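Local coordinates for protein molybdopterin biosynthesis enzyme, MoaB (Thermus thermophilus, PDB 3MCH) that probably binds molybdopterin and takes part in the biosynthesis of the molybdenum cofactor, at residues E36-E41 against E61-I66; E97-V102 against G115-R120; N127-P132 against R136-A141. All blocks are in the same frame, centred on the assembly; numbering follows the deposited sequence.

Contact 1 (E36-E41 against E61-I66); sequences EVAAYE and EGLDLI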
ATOM      1  N   GLU B  36     -25.951  -3.237  10.973  1.00 16.64           N
ATOM      2  CA  GLU B  36     -26.592  -3.878  12.108  1.00 17.19           C
ATOM      3  C   GLU B  36     -25.568  -4.864  12.656  1.00 15.29           C
ATOM      4  O   GLU B  36     -25.101  -5.761  11.944  1.00 16.42           O
ATOM      5  CB  GLU B  36     -27.901  -4.570  11.699  1.00 18.61           C
ATOM      6  CG  GLU B  36     -27.817  -5.534  10.538  1.00 20.11           C
ATOM      7  CD  GLU B  36     -29.192  -5.997  10.079  1.00 22.50           C
ATOM      8  OE1 GLU B  36     -30.205  -5.505  10.627  1.00 22.41           O
ATOM      9  OE2 GLU B  36     -29.260  -6.851   9.167  1.00 22.30           O
ATOM     10  N   VAL B  37     -25.183  -4.657  13.912  1.00 13.73           N
ATOM     11  CA  VAL B  37     -24.196  -5.511  14.556  1.00 14.20           C
ATOM     12  C   VAL B  37     -24.868  -6.816  14.937  1.00 14.73           C
ATOM     13  O   VAL B  37     -25.681  -6.865  15.868  1.00 14.61           O
ATOM     14  CB  VAL B  37     -23.605  -4.825  15.806  1.00 15.45           C
ATOM     15  CG1 VAL B  37     -22.601  -5.747  16.490  1.00 16.90           C
ATOM     16  CG2 VAL B  37     -22.922  -3.519  15.395  1.00 17.90           C
ATOM     17  N   ALA B  38     -24.518  -7.865  14.200  1.00 14.31           N
ATOM     18  CA  ALA B  38     -25.098  -9.185  14.389  1.00 14.49           C
ATOM     19  C   ALA B  38     -24.218 -10.141  15.178  1.00 14.60           C
ATOM     20  O   ALA B  38     -24.623 -11.265  15.470  1.00 15.64           O
ATOM     21  CB  ALA B  38     -25.425  -9.790  13.036  1.00 15.75           C
ATOM     22  N   ALA B  39     -23.012  -9.706  15.517  1.00 13.91           N
ATOM     23  CA  ALA B  39     -22.112 -10.562  16.275  1.00 14.20           C
ATOM     24  C   ALA B  39     -21.015  -9.777  16.957  1.00 14.11           C
ATOM     25  O   ALA B  39     -20.570  -8.747  16.456  1.00 13.69           O
ATOM     26  CB  ALA B  39     -21.494 -11.611  15.354  1.00 15.04           C
ATOM     27  N   TYR B  40     -20.593 -10.279  18.114  1.00 14.25           N
ATOM     28  CA  TYR B  40     -19.518  -9.681  18.888  1.00 15.95           C
ATOM     29  C   TYR B  40     -18.848 -10.772  19.713  1.00 17.27           C
ATOM     30  O   TYR B  40     -19.510 -11.487  20.473  1.00 19.20           O
ATOM     31  CB  TYR B  40     -20.042  -8.586  19.821  1.00 16.51           C
ATOM     32  CG  TYR B  40     -19.063  -8.238  20.927  1.00 18.79           C
ATOM     33  CD1 TYR B  40     -17.781  -7.772  20.629  1.00 16.50           C
ATOM     34  CD2 TYR B  40     -19.404  -8.415  22.270  1.00 19.61           C
ATOM     35  CE1 TYR B  40     -16.859  -7.496  21.644  1.00 18.46           C
ATOM     36  CE2 TYR B  40     -18.492  -8.141  23.287  1.00 20.61           C
ATOM     37  CZ  TYR B  40     -17.223  -7.684  22.967  1.00 20.28           C
ATOM     38  OH  TYR B  40     -16.313  -7.431  23.969  1.00 23.54           O
ATOM     39  N   GLU B  41     -17.536 -10.904  19.554  1.00 18.00           N
ATOM     40  CA  GLU B  41     -16.774 -11.902  20.292  1.00 19.21           C
ATOM     41  C   GLU B  41     -15.394 -11.378  20.669  1.00 20.60           C
ATOM     42  O   GLU B  41     -14.865 -10.453  20.042  1.00 18.46           O
ATOM     43  CB  GLU B  41     -16.611 -13.186  19.458  1.00 19.62           C
ATOM     44  CG  GLU B  41     -17.820 -14.129  19.448  1.00 22.68           C
ATOM     45  CD  GLU B  41     -17.579 -15.389  18.613  1.00 23.99           C
ATOM     46  OE1 GLU B  41     -16.522 -16.033  18.794  1.00 25.40           O
ATOM     47  OE2 GLU B  41     -18.445 -15.746  17.782  1.00 21.95           O
ATOM     48  N   GLU B  61     -21.667 -18.077   9.079  1.00 28.63           N
ATOM     49  CA  GLU B  61     -22.641 -17.057   9.462  1.00 27.01           C
ATOM     50  C   GLU B  61     -22.992 -16.126   8.305  1.00 25.95           C
ATOM     51  O   GLU B  61     -24.070 -15.532   8.284  1.00 26.43           O
ATOM     52  CB  GLU B  61     -22.121 -16.232  10.643  1.00 27.98           C
ATOM     53  CG  GLU B  61     -21.810 -17.043  11.896  1.00 30.58           C
ATOM     54  CD  GLU B  61     -22.945 -17.970  12.298  1.00 33.49           C
ATOM     55  OE1 GLU B  61     -24.113 -17.538  12.249  1.00 32.56           O
ATOM     56  OE2 GLU B  61     -22.669 -19.130  12.673  1.00 34.70           O
ATOM     57  N   GLY B  62     -22.071 -15.989   7.356  1.00 22.83           N
ATOM     58  CA  GLY B  62     -22.311 -15.144   6.201  1.00 21.69           C
ATOM     59  C   GLY B  62     -22.369 -13.655   6.479  1.00 18.38           C
ATOM     60  O   GLY B  62     -23.105 -12.927   5.811  1.00 18.57           O
ATOM     61  N   LEU B  63     -21.600 -13.189   7.457  1.00 17.31           N
ATOM     62  CA  LEU B  63     -21.610 -11.764   7.766  1.00 14.59           C
ATOM     63  C   LEU B  63     -21.094 -10.977   6.566  1.00 15.40           C
ATOM     64  O   LEU B  63     -20.296 -11.478   5.774  1.00 15.76           O
ATOM     65  CB  LEU B  63     -20.755 -11.469   9.000  1.00 14.57           C
ATOM     66  CG  LEU B  63     -21.219 -12.131  10.303  1.00 15.29           C
ATOM     67  CD1 LEU B  63     -20.288 -11.716  11.423  1.00 17.68           C
ATOM     68  CD2 LEU B  63     -22.651 -11.729  10.627  1.00 16.92           C
ATOM     69  N   ASP B  64     -21.558  -9.742   6.440  1.00 13.79           N
ATOM     70  CA  ASP B  64     -21.168  -8.881   5.331  1.00 13.57           C
ATOM     71  C   ASP B  64     -19.881  -8.133   5.634  1.00 13.84           C
ATOM     72  O   ASP B  64     -19.036  -7.946   4.758  1.00 13.44           O
ATOM     73  CB  ASP B  64     -22.284  -7.876   5.043  1.00 15.04           C
ATOM     74  CG  ASP B  64     -23.606  -8.555   4.742  1.00 17.41           C
ATOM     75  OD1 ASP B  64     -23.604  -9.511   3.935  1.00 18.91           O
ATOM     76  OD2 ASP B  64     -24.643  -8.131   5.304  1.00 17.85           O
ATOM     77  N   LEU B  65     -19.740  -7.715   6.885  1.00 12.14           N
ATOM     78  CA  LEU B  65     -18.565  -6.972   7.316  1.00 11.66           C
ATOM     79  C   LEU B  65     -18.023  -7.503   8.627  1.00 11.67           C
ATOM     80  O   LEU B  65     -18.779  -7.764   9.561  1.00 12.57           O
ATOM     81  CB  LEU B  65     -18.919  -5.489   7.504  1.00 11.41           C
ATOM     82  CG  LEU B  65     -17.815  -4.584   8.058  1.00 11.73           C
ATOM     83  CD1 LEU B  65     -16.735  -4.373   7.000  1.00 11.16           C
ATOM     84  CD2 LEU B  65     -18.405  -3.238   8.477  1.00 10.30           C
ATOM     85  N   ILE B  66     -16.710  -7.677   8.693  1.00 11.04           N
ATOM     86  CA  ILE B  66     -16.090  -8.102   9.933  1.00 12.62           C
ATOM     87  C   ILE B  66     -15.062  -7.049  10.299  1.00 13.72           C
ATOM     88  O   ILE B  66     -14.138  -6.776   9.533  1.00 13.82           O
ATOM     89  CB  ILE B  66     -15.372  -9.459   9.820  1.00 13.08           C
ATOM     90  CG1 ILE B  66     -16.387 -10.566   9.549  1.00 15.19           C
ATOM     91  CG2 ILE B  66     -14.595  -9.738  11.116  1.00 13.49           C
ATOM     92  CD1 ILE B  66     -15.785 -11.889   9.084  1.00 25.29           C
TER
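Ala38 and Ala39 on edge strand 35-43 meet Leu63, the residue that leads into strand 65-69, within a beta-alpha-beta unit: strand 35-43, helix 47-60 and strand 65-69 follow one another, and strand 2-9 lies between the two strands in the sheet. The segments are therefore not direct sheet neighbours, and the nearest alpha carbons, Ala38 CA and Leu63 CA, stand 7.9 Å apart. Leu63 spans the gap with both branches: CD1 lies 4.1 Å from Ala39 CB, while CD2 lies 4.2 Å from Ala38 CB. With CG beside the backbone N (chi1 -62°), the fork of Leu63 faces the strand, each methyl set against one alanine methyl.

That two consecutive residues point the same way is evidence of a beta bulge. Glu36 and Ala38 both bond through the backbone to Val4, but Ala39 and Glu41 bond to Ile6, one residue more than a regular parallel pairing needs; the psi of Ala38, -4°, departs from extended geometry accordingly. On the other segment, Gly62 leaves the helix with positive phi and turns the chain toward Leu63, whose side chain also packs on Trp57 of helix 47-60 and on Arg3 of strand 2-9.

No hydrogen bond crosses between the segments, and only 85 Å² is buried, so the contact is a small, purely apolar one. Polar groups nearby are served elsewhere, as with Asp64, which forms a salt bridge with Lys156. The chemistry implies methyl-to-methyl packing without directional bonds, and the separation of the segments is probably set by the intervening strand.

Contact 2 (E97-V102 against G115-R120); sequences ELMRLV and GVAGVR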
ATOM      1  N   GLU B  97      -5.009   1.711   3.801  1.00 11.97           N
ATOM      2  CA  GLU B  97      -4.402   3.044   3.766  1.00 11.84           C
ATOM      3  C   GLU B  97      -5.315   4.046   4.478  1.00 13.39           C
ATOM      4  O   GLU B  97      -4.852   4.905   5.227  1.00 14.05           O
ATOM      5  CB  GLU B  97      -4.175   3.470   2.310  1.00 14.17           C
ATOM      6  CG  GLU B  97      -3.245   2.535   1.558  1.00 13.23           C
ATOM      7  CD  GLU B  97      -3.276   2.721   0.051  1.00 16.67           C
ATOM      8  OE1 GLU B  97      -4.226   3.345  -0.469  1.00 14.90           O
ATOM      9  OE2 GLU B  97      -2.346   2.220  -0.621  1.00 17.35           O
ATOM     10  N   LEU B  98      -6.620   3.937   4.250  1.00 13.46           N
ATOM     11  CA  LEU B  98      -7.548   4.856   4.900  1.00 11.66           C
ATOM     12  C   LEU B  98      -7.476   4.694   6.412  1.00 13.12           C
ATOM     13  O   LEU B  98      -7.503   5.682   7.151  1.00 13.48           O
ATOM     14  CB  LEU B  98      -8.985   4.614   4.422  1.00 12.16           C
ATOM     15  CG  LEU B  98      -9.317   5.012   2.981  1.00 13.12           C
ATOM     16  CD1 LEU B  98     -10.788   4.745   2.713  1.00 13.66           C
ATOM     17  CD2 LEU B  98      -8.994   6.487   2.757  1.00 16.21           C
ATOM     18  N   MET B  99      -7.369   3.451   6.879  1.00 12.20           N
ATOM     19  CA  MET B  99      -7.309   3.203   8.317  1.00 13.76           C
ATOM     20  C   MET B  99      -6.037   3.749   8.963  1.00 15.36           C
ATOM     21  O   MET B  99      -5.987   3.945  10.179  1.00 17.01           O
ATOM     22  CB  MET B  99      -7.460   1.706   8.609  1.00 14.29           C
ATOM     23  CG  MET B  99      -8.858   1.180   8.304  1.00 13.11           C
ATOM     24  SD  MET B  99      -9.164  -0.520   8.839  1.00 15.70           S
ATOM     25  CE  MET B  99      -8.163  -1.415   7.638  1.00 13.68           C
ATOM     26  N   ARG B 100      -5.011   3.996   8.154  1.00 14.25           N
ATOM     27  CA  ARG B 100      -3.763   4.557   8.668  1.00 15.53           C
ATOM     28  C   ARG B 100      -3.815   6.082   8.598  1.00 16.16           C
ATOM     29  O   ARG B 100      -2.848   6.759   8.950  1.00 17.76           O
ATOM     30  CB  ARG B 100      -2.559   4.041   7.871  1.00 14.89           C
ATOM     31  CG  ARG B 100      -2.083   2.665   8.290  1.00 15.01           C
ATOM     32  CD  ARG B 100      -0.749   2.317   7.639  1.00 14.72           C
ATOM     33  NE  ARG B 100      -0.883   1.841   6.263  1.00 14.60           N
ATOM     34  CZ  ARG B 100      -1.242   0.604   5.934  1.00 16.34           C
ATOM     35  NH1 ARG B 100      -1.511  -0.289   6.881  1.00 16.44           N
ATOM     36  NH2 ARG B 100      -1.308   0.251   4.658  1.00 14.87           N
ATOM     37  N   LEU B 101      -4.946   6.605   8.127  1.00 17.10           N
ATOM     38  CA  LEU B 101      -5.169   8.051   8.014  1.00 17.09           C
ATOM     39  C   LEU B 101      -4.099   8.735   7.165  1.00 20.60           C
ATOM     40  O   LEU B 101      -3.711   9.877   7.432  1.00 20.46           O
ATOM     41  CB  LEU B 101      -5.188   8.682   9.411  1.00 17.76           C
ATOM     42  CG  LEU B 101      -6.027   7.970  10.481  1.00 19.30           C
ATOM     43  CD1 LEU B 101      -5.919   8.729  11.810  1.00 19.08           C
ATOM     44  CD2 LEU B 101      -7.475   7.879  10.025  1.00 19.51           C
ATOM     45  N   VAL B 102      -3.642   8.041   6.129  1.00 20.45           N
ATOM     46  CA  VAL B 102      -2.590   8.553   5.252  1.00 22.91           C
ATOM     47  C   VAL B 102      -2.890   9.897   4.600  1.00 24.46           C
ATOM     48  O   VAL B 102      -3.912  10.067   3.933  1.00 24.10           O
ATOM     49  CB  VAL B 102      -2.258   7.541   4.128  1.00 21.38           C
ATOM     50  CG1 VAL B 102      -1.101   8.057   3.282  1.00 22.01           C
ATOM     51  CG2 VAL B 102      -1.910   6.198   4.727  1.00 21.92           C
ATOM     52  N   GLY B 115      -2.650  -3.263  10.122  1.00 15.10           N
ATOM     53  CA  GLY B 115      -3.924  -3.870   9.785  1.00 14.37           C
ATOM     54  C   GLY B 115      -4.161  -3.946   8.291  1.00 13.87           C
ATOM     55  O   GLY B 115      -3.807  -3.021   7.554  1.00 14.11           O
ATOM     56  N   VAL B 116      -4.732  -5.059   7.837  1.00 13.92           N
ATOM     57  CA  VAL B 116      -5.033  -5.226   6.421  1.00 14.88           C
ATOM     58  C   VAL B 116      -6.542  -5.143   6.206  1.00 15.17           C
ATOM     59  O   VAL B 116      -7.322  -5.039   7.163  1.00 14.37           O
ATOM     60  CB  VAL B 116      -4.527  -6.591   5.871  1.00 15.97           C
ATOM     61  CG1 VAL B 116      -3.020  -6.707   6.067  1.00 15.65           C
ATOM     62  CG2 VAL B 116      -5.241  -7.744   6.563  1.00 15.64           C
ATOM     63  N   ALA B 117      -6.942  -5.160   4.941  1.00 13.61           N
ATOM     64  CA  ALA B 117      -8.346  -5.131   4.563  1.00 13.02           C
ATOM     65  C   ALA B 117      -8.473  -6.053   3.365  1.00 12.74           C
ATOM     66  O   ALA B 117      -7.602  -6.067   2.493  1.00 13.09           O
ATOM     67  CB  ALA B 117      -8.772  -3.714   4.186  1.00 14.50           C
ATOM     68  N   GLY B 118      -9.542  -6.833   3.320  1.00 13.27           N
ATOM     69  CA  GLY B 118      -9.716  -7.726   2.198  1.00 12.95           C
ATOM     70  C   GLY B 118     -11.058  -8.411   2.176  1.00 15.15           C
ATOM     71  O   GLY B 118     -11.929  -8.144   3.006  1.00 14.51           O
ATOM     72  N   VAL B 119     -11.217  -9.313   1.218  1.00 15.55           N
ATOM     73  CA  VAL B 119     -12.460 -10.045   1.065  1.00 15.99           C
ATOM     74  C   VAL B 119     -12.235 -11.548   1.129  1.00 17.67           C
ATOM     75  O   VAL B 119     -11.238 -12.058   0.621  1.00 16.43           O
ATOM     76  CB  VAL B 119     -13.122  -9.718  -0.298  1.00 15.50           C
ATOM     77  CG1 VAL B 119     -14.363 -10.584  -0.520  1.00 16.31           C
ATOM     78  CG2 VAL B 119     -13.480  -8.232  -0.350  1.00 14.62           C
ATOM     79  N   ARG B 120     -13.153 -12.238   1.794  1.00 18.05           N
ATOM     80  CA  ARG B 120     -13.138 -13.694   1.867  1.00 18.48           C
ATOM     81  C   ARG B 120     -14.576 -14.050   1.509  1.00 18.54           C
ATOM     82  O   ARG B 120     -15.514 -13.651   2.209  1.00 18.64           O
ATOM     83  CB  ARG B 120     -12.802 -14.215   3.268  1.00 19.80           C
ATOM     84  CG  ARG B 120     -12.727 -15.746   3.304  1.00 22.72           C
ATOM     85  CD  ARG B 120     -12.602 -16.315   4.710  1.00 23.49           C
ATOM     86  NE  ARG B 120     -12.798 -17.765   4.711  1.00 25.21           N
ATOM     87  CZ  ARG B 120     -11.902 -18.654   4.286  1.00 26.46           C
ATOM     88  NH1 ARG B 120     -10.723 -18.254   3.827  1.00 25.49           N
ATOM     89  NH2 ARG B 120     -12.191 -19.951   4.312  1.00 26.58           N
TER
HETATM   90  O   HOH W   1      -1.641  -2.965   5.816  1.00 20.21           O
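Met99 has CG beside its backbone N (chi1 -69°) and a bend at chi3 (-72°), which together carry CE from the end of helix 93-99 to the start of strand 117-120; Arg100 bends likewise at chi3 (-81°), directing its guanidinium to Gly115. The methyl CE of Met99 is the touching atom: it lies 3.8 Å from Val116 O and 4.2 Å from Ala117 CB, so it meets a carbonyl oxygen and a small apolar side chain at once. Met99 also packs on Leu126 and Leu128 of the adjacent strand and on Val142 of helix 132-142, which places it in the core between helix and sheet.

Arg100 reaches Gly115 mainly through water. Its NH1 is 3.6 Å from Gly115 O, approached obliquely and without a hydrogen bond; instead water 1, in the guanidinium plane at its edge, accepts from Arg100 NH1 at 2.9 Å and donates to Gly115 O at 2.8 Å. NH1 is also bonded to Ser113 O, and NH2 forms a salt bridge with Glu97 of the third subunit. A buried charge thus has both neutral and acidic partners, which probably stabilises it.

The positive phi of Leu101, its N bonded to Leu98 O at 2.9 Å and a weak bond from Val102 N to Glu97 O define a Schellman motif at the helix C-terminus. The subunit interface has separate evidence: Glu97 pairs with Arg100 of the second subunit, as Arg100 does with Glu97 of the third, consistent with the trimeric alpha/beta fold of the MogA/MoaB family.

Contact 3 (N127-P132 against R136-A141); sequences NLPGSP and RESLEA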
ATOM      1  N   ASN B 127      -9.038  -4.786   9.576  1.00 11.92           N
ATOM      2  CA  ASN B 127      -8.307  -4.865  10.847  1.00 12.56           C
ATOM      3  C   ASN B 127      -8.149  -3.449  11.400  1.00 13.10           C
ATOM      4  O   ASN B 127      -7.305  -2.690  10.914  1.00 12.81           O
ATOM      5  CB  ASN B 127      -6.880  -5.396  10.659  1.00 15.44           C
ATOM      6  CG  ASN B 127      -6.819  -6.844  10.222  1.00 14.95           C
ATOM      7  OD1 ASN B 127      -5.825  -7.259   9.628  1.00 16.32           O
ATOM      8  ND2 ASN B 127      -7.850  -7.623  10.533  1.00 16.04           N
ATOM      9  N   LEU B 128      -8.936  -3.095  12.412  1.00 13.89           N
ATOM     10  CA  LEU B 128      -8.838  -1.780  13.045  1.00 14.02           C
ATOM     11  C   LEU B 128      -7.856  -1.852  14.220  1.00 15.34           C
ATOM     12  O   LEU B 128      -7.623  -2.925  14.781  1.00 15.68           O
ATOM     13  CB  LEU B 128     -10.201  -1.355  13.597  1.00 13.41           C
ATOM     14  CG  LEU B 128     -11.372  -1.141  12.639  1.00 13.18           C
ATOM     15  CD1 LEU B 128     -12.664  -1.059  13.437  1.00 15.07           C
ATOM     16  CD2 LEU B 128     -11.148   0.138  11.845  1.00 16.21           C
ATOM     17  N   PRO B 129      -7.262  -0.710  14.601  1.00 16.14           N
ATOM     18  CA  PRO B 129      -6.321  -0.687  15.728  1.00 18.17           C
ATOM     19  C   PRO B 129      -7.076  -1.082  17.001  1.00 19.06           C
ATOM     20  O   PRO B 129      -8.309  -1.115  17.004  1.00 19.66           O
ATOM     21  CB  PRO B 129      -5.857   0.767  15.756  1.00 18.57           C
ATOM     22  CG  PRO B 129      -5.935   1.165  14.324  1.00 19.51           C
ATOM     23  CD  PRO B 129      -7.257   0.582  13.898  1.00 17.87           C
ATOM     24  N   GLY B 130      -6.342  -1.343  18.078  1.00 20.86           N
ATOM     25  CA  GLY B 130      -6.966  -1.777  19.319  1.00 22.27           C
ATOM     26  C   GLY B 130      -7.478  -0.776  20.338  1.00 23.91           C
ATOM     27  O   GLY B 130      -8.262  -1.149  21.214  1.00 23.93           O
ATOM     28  N   SER B 131      -7.054   0.479  20.257  1.00 24.38           N
ATOM     29  CA  SER B 131      -7.528   1.470  21.224  1.00 25.13           C
ATOM     30  C   SER B 131      -8.852   2.075  20.772  1.00 23.95           C
ATOM     31  O   SER B 131      -9.155   2.109  19.580  1.00 22.33           O
ATOM     32  CB  SER B 131      -6.498   2.586  21.406  1.00 26.03           C
ATOM     33  OG  SER B 131      -6.455   3.444  20.280  1.00 27.54           O
ATOM     34  N   PRO B 132      -9.670   2.548  21.725  1.00 24.17           N
ATOM     35  CA  PRO B 132     -10.958   3.148  21.369  1.00 22.67           C
ATOM     36  C   PRO B 132     -10.772   4.298  20.383  1.00 22.99           C
ATOM     37  O   PRO B 132     -11.476   4.385  19.375  1.00 21.84           O
ATOM     38  CB  PRO B 132     -11.500   3.620  22.717  1.00 24.14           C
ATOM     39  CG  PRO B 132     -10.940   2.612  23.667  1.00 24.78           C
ATOM     40  CD  PRO B 132      -9.515   2.471  23.189  1.00 24.49           C
ATOM     41  N   ARG B 136     -11.768   4.116  16.396  1.00 18.99           N
ATOM     42  CA  ARG B 136     -12.725   5.141  16.003  1.00 18.64           C
ATOM     43  C   ARG B 136     -12.270   5.956  14.799  1.00 18.38           C
ATOM     44  O   ARG B 136     -13.006   6.101  13.819  1.00 16.90           O
ATOM     45  CB  ARG B 136     -12.996   6.081  17.179  1.00 20.61           C
ATOM     46  CG  ARG B 136     -14.072   7.117  16.916  1.00 22.49           C
ATOM     47  CD  ARG B 136     -14.207   8.081  18.095  1.00 26.22           C
ATOM     48  NE  ARG B 136     -14.370   7.379  19.368  1.00 27.27           N
ATOM     49  CZ  ARG B 136     -13.538   7.495  20.398  1.00 28.25           C
ATOM     50  NH1 ARG B 136     -12.475   8.285  20.313  1.00 29.62           N
ATOM     51  NH2 ARG B 136     -13.769   6.822  21.516  1.00 30.85           N
ATOM     52  N   GLU B 137     -11.056   6.492  14.869  1.00 19.13           N
ATOM     53  CA  GLU B 137     -10.541   7.307  13.779  1.00 19.58           C
ATOM     54  C   GLU B 137     -10.363   6.508  12.494  1.00 16.45           C
ATOM     55  O   GLU B 137     -10.677   6.995  11.410  1.00 17.06           O
ATOM     56  CB  GLU B 137      -9.216   7.959  14.178  1.00 23.04           C
ATOM     57  CG  GLU B 137      -9.327   8.873  15.382  1.00 26.54           C
ATOM     58  CD  GLU B 137      -8.147   9.817  15.502  1.00 29.46           C
ATOM     59  OE1 GLU B 137      -6.997   9.360  15.333  1.00 28.01           O
ATOM     60  OE2 GLU B 137      -8.374  11.015  15.768  1.00 30.89           O
ATOM     61  N   SER B 138      -9.862   5.284  12.616  1.00 16.60           N
ATOM     62  CA  SER B 138      -9.663   4.447  11.441  1.00 15.16           C
ATOM     63  C   SER B 138     -10.996   4.081  10.793  1.00 15.29           C
ATOM     64  O   SER B 138     -11.110   4.058   9.567  1.00 15.45           O
ATOM     65  CB  SER B 138      -8.905   3.167  11.812  1.00 15.32           C
ATOM     66  OG  SER B 138      -7.597   3.466  12.260  1.00 15.61           O
ATOM     67  N   LEU B 139     -12.008   3.798  11.607  1.00 15.61           N
ATOM     68  CA  LEU B 139     -13.304   3.422  11.058  1.00 15.26           C
ATOM     69  C   LEU B 139     -14.019   4.628  10.448  1.00 16.47           C
ATOM     70  O   LEU B 139     -14.685   4.507   9.422  1.00 16.87           O
ATOM     71  CB  LEU B 139     -14.174   2.757  12.138  1.00 16.34           C
ATOM     72  CG  LEU B 139     -15.531   2.202  11.686  1.00 15.57           C
ATOM     73  CD1 LEU B 139     -15.353   1.175  10.570  1.00 17.22           C
ATOM     74  CD2 LEU B 139     -16.234   1.564  12.880  1.00 17.45           C
ATOM     75  N   GLU B 140     -13.879   5.795  11.068  1.00 16.72           N
ATOM     76  CA  GLU B 140     -14.512   6.994  10.530  1.00 15.94           C
ATOM     77  C   GLU B 140     -13.895   7.356   9.189  1.00 15.76           C
ATOM     78  O   GLU B 140     -14.556   7.929   8.330  1.00 16.18           O
ATOM     79  CB  GLU B 140     -14.362   8.166  11.503  1.00 19.75           C
ATOM     80  CG  GLU B 140     -15.100   7.962  12.813  1.00 23.55           C
ATOM     81  CD  GLU B 140     -14.987   9.153  13.741  1.00 28.04           C
ATOM     82  OE1 GLU B 140     -13.861   9.663  13.914  1.00 30.40           O
ATOM     83  OE2 GLU B 140     -16.022   9.573  14.304  1.00 29.78           O
ATOM     84  N   ALA B 141     -12.622   7.011   9.007  1.00 15.24           N
ATOM     85  CA  ALA B 141     -11.931   7.306   7.757  1.00 15.60           C
ATOM     86  C   ALA B 141     -12.483   6.478   6.595  1.00 15.29           C
ATOM     87  O   ALA B 141     -12.524   6.944   5.453  1.00 16.33           O
ATOM     88  CB  ALA B 141     -10.428   7.055   7.917  1.00 17.64           C
TER
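Arg136 comes first along helix 132-142, and its backbone N donates to Pro132 O at 3.0 Å, an i+4 to i alpha-helical bond of the first turn with an N-H...O angle of 153°. Its side chain returns to the same oxygen: CG is anti to the backbone N (chi1 -175°) and the bend at chi3 (-52°) brings one guanidinium face over Pro132 O, which sits 3.9 Å above the plane, over its centre. NH2 also lies 4.1 Å from Pro132 CB. An alanine in place of Arg136 would keep the backbone bond but is likely to leave the Pro132 carbonyl without the positive charge beside it and to lose the contact at Pro132 CB.

Two residues on, Ser138 sets CB 3.8 Å from Leu128 CD2 and OG 3.3 Å from Pro129 CD, while OG donates chiefly to Met99 O, with Gly134 O also within bonding reach. Next, Leu139 rests its CB 4.0 Å from Leu128 CD2.

Strand end and helix are thus joined by Leu128 and Pro129 against Ser138 and Leu139; the main-chain bond closes the helix's own first turn, where the guanidinium probably adds an electrostatic attraction.

How the contacts relate
Contact 2 is buried in the core at the helix 93-99 end, whereas contacts 1 and 3 are only partly buried. All three reach the same sheet, but contact 1 sits at the outer strand 35-43 side, its centre about 18 and 17 Å from those of contacts 2 and 3, without touching either. Contacts 2 and 3, centres about 10 Å apart, interlock: Ser138 OG is 2.7 Å from Met99 O, and Asn127 N is 3.0 Å from Val116 O across neighbouring strands. Contact 1 is methyls alone; contact 2 adds water and a charge leading to a neighbouring subunit to its apolar touch; contact 3 joins apolar packing, helix backbone and a guanidinium over a carbonyl.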